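Uncharacterized protein SP1917 (Streptococcus pneumoniae, PDB 3C9P) is of unknown function, a small, mainly helical bacterial protein of the DUF2200 family. Local coordinates at residues Asp61-Ala66 and Asp90-Glu95. Sequence-based numbering, arbitrary orientation.
Sequences DFFRQA and DPLMQE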
ATOM      1  N   ASP A  61       2.509  12.114   3.716  1.00 13.00           N
ATOM      2  CA  ASP A  61       1.604  13.066   3.073  1.00 13.42           C
ATOM      3  C   ASP A  61       0.818  12.452   1.895  1.00 13.15           C
ATOM      4  O   ASP A  61      -0.322  12.860   1.635  1.00 12.57           O
ATOM      5  CB  ASP A  61       2.359  14.304   2.654  1.00 13.27           C
ATOM      6  CG  ASP A  61       2.542  15.304   3.807  1.00 16.40           C
ATOM      7  OD1 ASP A  61       1.937  15.141   4.906  1.00 17.31           O
ATOM      8  OD2 ASP A  61       3.293  16.272   3.598  1.00 17.65           O
ATOM      9  N   PHE A  62       1.416  11.479   1.209  1.00 12.54           N
ATOM     10  CA  PHE A  62       0.698  10.661   0.205  1.00 11.80           C
ATOM     11  C   PHE A  62      -0.546   9.975   0.803  1.00 12.30           C
ATOM     12  O   PHE A  62      -1.661  10.098   0.274  1.00 11.17           O
ATOM     13  CB  PHE A  62       1.649   9.626  -0.414  1.00 11.90           C
ATOM     14  CG  PHE A  62       0.998   8.726  -1.426  1.00 12.44           C
ATOM     15  CD1 PHE A  62       0.858   9.127  -2.749  1.00 14.19           C
ATOM     16  CD2 PHE A  62       0.525   7.487  -1.052  1.00 12.89           C
ATOM     17  CE1 PHE A  62       0.264   8.276  -3.701  1.00 12.17           C
ATOM     18  CE2 PHE A  62      -0.083   6.625  -2.000  1.00 14.09           C
ATOM     19  CZ  PHE A  62      -0.198   7.036  -3.320  1.00 12.93           C
ATOM     20  N   PHE A  63      -0.346   9.261   1.908  1.00 11.97           N
ATOM     21  CA  PHE A  63      -1.452   8.655   2.652  1.00 12.50           C
ATOM     22  C   PHE A  63      -2.420   9.635   3.307  1.00 12.88           C
ATOM     23  O   PHE A  63      -3.630   9.373   3.307  1.00 14.48           O
ATOM     24  CB  PHE A  63      -0.931   7.616   3.658  1.00 12.12           C
ATOM     25  CG  PHE A  63      -0.549   6.345   3.009  1.00 13.68           C
ATOM     26  CD1 PHE A  63       0.685   6.204   2.418  1.00 13.80           C
ATOM     27  CD2 PHE A  63      -1.466   5.301   2.913  1.00 15.17           C
ATOM     28  CE1 PHE A  63       1.052   4.987   1.765  1.00 13.46           C
ATOM     29  CE2 PHE A  63      -1.106   4.096   2.275  1.00 16.07           C
ATOM     30  CZ  PHE A  63       0.150   3.955   1.698  1.00 13.60           C
ATOM     31  N   ARG A  64      -1.916  10.750   3.842  1.00 12.55           N
ATOM     32  CA  ARG A  64      -2.806  11.732   4.485  1.00 13.60           C
ATOM     33  C   ARG A  64      -3.777  12.316   3.478  1.00 13.23           C
ATOM     34  O   ARG A  64      -4.887  12.685   3.837  1.00 14.70           O
ATOM     35  CB  ARG A  64      -2.045  12.869   5.173  1.00 14.20           C
ATOM     36  CG  ARG A  64      -1.235  12.445   6.382  1.00 14.02           C
ATOM     37  CD  ARG A  64      -0.501  13.663   6.968  1.00 14.05           C
ATOM     38  NE  ARG A  64       0.337  13.258   8.107  1.00 15.42           N
ATOM     39  CZ  ARG A  64       1.664  13.159   8.085  1.00 17.25           C
ATOM     40  NH1 ARG A  64       2.354  13.477   6.993  1.00 15.24           N
ATOM     41  NH2 ARG A  64       2.313  12.757   9.181  1.00 14.84           N
ATOM     42  N   GLN A  65      -3.352  12.401   2.230  1.00 12.22           N
ATOM     43  CA  GLN A  65      -4.155  13.056   1.179  1.00 14.45           C
ATOM     44  C   GLN A  65      -4.885  12.116   0.213  1.00 13.40           C
ATOM     45  O   GLN A  65      -5.438  12.565  -0.835  1.00 14.34           O
ATOM     46  CB  GLN A  65      -3.265  14.037   0.417  1.00 14.28           C
ATOM     47  CG  GLN A  65      -2.788  15.186   1.323  1.00 18.74           C
ATOM     48  CD  GLN A  65      -1.773  16.083   0.638  1.00 24.88           C
ATOM     49  OE1 GLN A  65      -0.665  15.652   0.318  1.00 28.29           O
ATOM     50  NE2 GLN A  65      -2.146  17.332   0.405  1.00 26.64           N
ATOM     51  N   ALA A  66      -4.911  10.832   0.554  1.00 12.48           N
ATOM     52  CA  ALA A  66      -5.622   9.834  -0.252  1.00 11.85           C
ATOM     53  C   ALA A  66      -7.053  10.299  -0.461  1.00 12.46           C
ATOM     54  O   ALA A  66      -7.726  10.743   0.488  1.00 12.74           O
ATOM     55  CB  ALA A  66      -5.607   8.476   0.423  1.00 10.83           C
ATOM     56  N   ASP A  90      -2.245   4.066  15.606  1.00 18.43           N
ATOM     57  CA  ASP A  90      -1.994   5.198  14.737  1.00 18.52           C
ATOM     58  C   ASP A  90      -2.689   4.932  13.393  1.00 18.05           C
ATOM     59  O   ASP A  90      -2.308   3.987  12.679  1.00 17.13           O
ATOM     60  CB  ASP A  90      -0.483   5.307  14.547  1.00 17.97           C
ATOM     61  CG  ASP A  90      -0.069   6.538  13.771  1.00 19.01           C
ATOM     62  OD1 ASP A  90      -0.900   7.093  13.019  1.00 16.02           O
ATOM     63  OD2 ASP A  90       1.117   6.929  13.911  1.00 17.53           O
ATOM     64  N   PRO A  91      -3.707   5.753  13.050  1.00 17.61           N
ATOM     65  CA  PRO A  91      -4.507   5.515  11.859  1.00 17.04           C
ATOM     66  C   PRO A  91      -3.733   5.651  10.563  1.00 16.50           C
ATOM     67  O   PRO A  91      -4.063   4.986   9.573  1.00 16.06           O
ATOM     68  CB  PRO A  91      -5.612   6.595  11.930  1.00 17.86           C
ATOM     69  CG  PRO A  91      -5.116   7.601  12.892  1.00 18.26           C
ATOM     70  CD  PRO A  91      -4.183   6.912  13.823  1.00 18.00           C
ATOM     71  N   LEU A  92      -2.722   6.515  10.557  1.00 15.02           N
ATOM     72  CA  LEU A  92      -1.914   6.687   9.353  1.00 14.15           C
ATOM     73  C   LEU A  92      -1.045   5.453   9.146  1.00 13.52           C
ATOM     74  O   LEU A  92      -1.009   4.914   8.045  1.00 13.37           O
ATOM     75  CB  LEU A  92      -1.056   7.952   9.414  1.00 13.89           C
ATOM     76  CG  LEU A  92      -0.169   8.239   8.187  1.00 15.23           C
ATOM     77  CD1 LEU A  92      -1.001   8.369   6.911  1.00 16.02           C
ATOM     78  CD2 LEU A  92       0.626   9.537   8.422  1.00 12.90           C
HETATM   79  N   MSE A  93      -0.346   5.012  10.194  1.00 13.14           N
HETATM   80  CA  MSE A  93       0.442   3.788  10.105  1.00 12.79           C
HETATM   81  C   MSE A  93      -0.460   2.591   9.705  1.00 12.90           C
HETATM   82  O   MSE A  93      -0.025   1.675   9.009  1.00 11.01           O
HETATM   83  CB  MSE A  93       1.151   3.501  11.425  1.00 13.24           C
HETATM   84  CG  MSE A  93       2.185   2.342  11.373  1.00 15.07           C
HETATM   85 SE   MSE A  93       3.602   2.677  10.026  1.00 29.48          SE
HETATM   86  CE  MSE A  93       4.739   3.841  11.101  1.00 23.60           C
ATOM     87  N   GLN A  94      -1.702   2.578  10.181  1.00 12.63           N
ATOM     88  CA  GLN A  94      -2.578   1.454   9.879  1.00 12.96           C
ATOM     89  C   GLN A  94      -2.856   1.336   8.369  1.00 12.96           C
ATOM     90  O   GLN A  94      -2.806   0.230   7.840  1.00 12.33           O
ATOM     91  CB  GLN A  94      -3.847   1.497  10.739  1.00 13.30           C
ATOM     92  CG  GLN A  94      -4.726   0.290  10.614  1.00 13.58           C
ATOM     93  CD  GLN A  94      -5.953   0.363  11.519  1.00 14.22           C
ATOM     94  OE1 GLN A  94      -6.764   1.285  11.420  1.00 15.80           O
ATOM     95  NE2 GLN A  94      -6.097  -0.616  12.391  1.00 11.64           N
ATOM     96  N   GLU A  95      -3.104   2.457   7.681  1.00 13.77           N
ATOM     97  CA  GLU A  95      -3.314   2.464   6.214  1.00 13.92           C
ATOM     98  C   GLU A  95      -2.035   2.057   5.482  1.00 14.09           C
ATOM     99  O   GLU A  95      -2.080   1.332   4.490  1.00 13.90           O
ATOM    100  CB  GLU A  95      -3.780   3.846   5.706  1.00 14.37           C
ATOM    101  CG  GLU A  95      -5.066   4.411   6.378  1.00 17.50           C
ATOM    102  CD  GLU A  95      -6.298   3.500   6.258  1.00 18.96           C
ATOM    103  OE1 GLU A  95      -6.193   2.384   5.714  1.00 20.52           O
ATOM    104  OE2 GLU A  95      -7.388   3.920   6.711  1.00 18.91           O
TER
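Leu92 reaches from the first turn of helix 91-107 to Phe63 and Arg64 on the short helix 59-64, a helix-helix contact in this small, mainly helical protein of the DUF2200 family. Its CG lies anti to the backbone N (chi1 -180°), which carries the branched end across the gap between the helices. From CB the chain runs to CG, where it forks. CD1 presses on CB of Phe63 at 3.3 Å, a tight apolar touch, and also comes near the backbone N of Arg64. CD2 takes the other direction and rests over one face of the Arg64 guanidinium, 3.7 Å from NH2, displaced toward the rim of that group. A forked aliphatic residue suits this place because one methyl serves the buried phenylalanine while the other lies against the flat, partly apolar surface of an exposed arginine.

The arginine is well suited to packing on the leucine: its chain is extended from CG to NE, and NH1 is 2.7 Å from Asp61 OD1 in a salt bridge within its own helix, which probably helps hold the guanidinium's rotation against the methyl. Deeper in, the Phe63 ring lies obliquely against Glu95, its CD2 3.9 Å from Glu95 CB and its CE2 3.7 Å from Glu95 O. The same ring continues along helix 91-107 onto Ile96 and Leu99, so the large aromatic spans successive turns of that helix. Of the Glu95 side chain it is CB that meets the ring, beside its backbone carbonyl; bent at chi2 (-57°), the chain sends its buried carboxylate to salt bridges with Arg73 and Arg98, which probably offset its charge.

Asp90 starts the leucine's helix as N-cap, a role its short side chain fits: OD2 bonds to Tyr9 and Gln6, while OD1 accepts from Leu92 N at 3.1 Å, on its anti side and 33° out of the carboxylate plane.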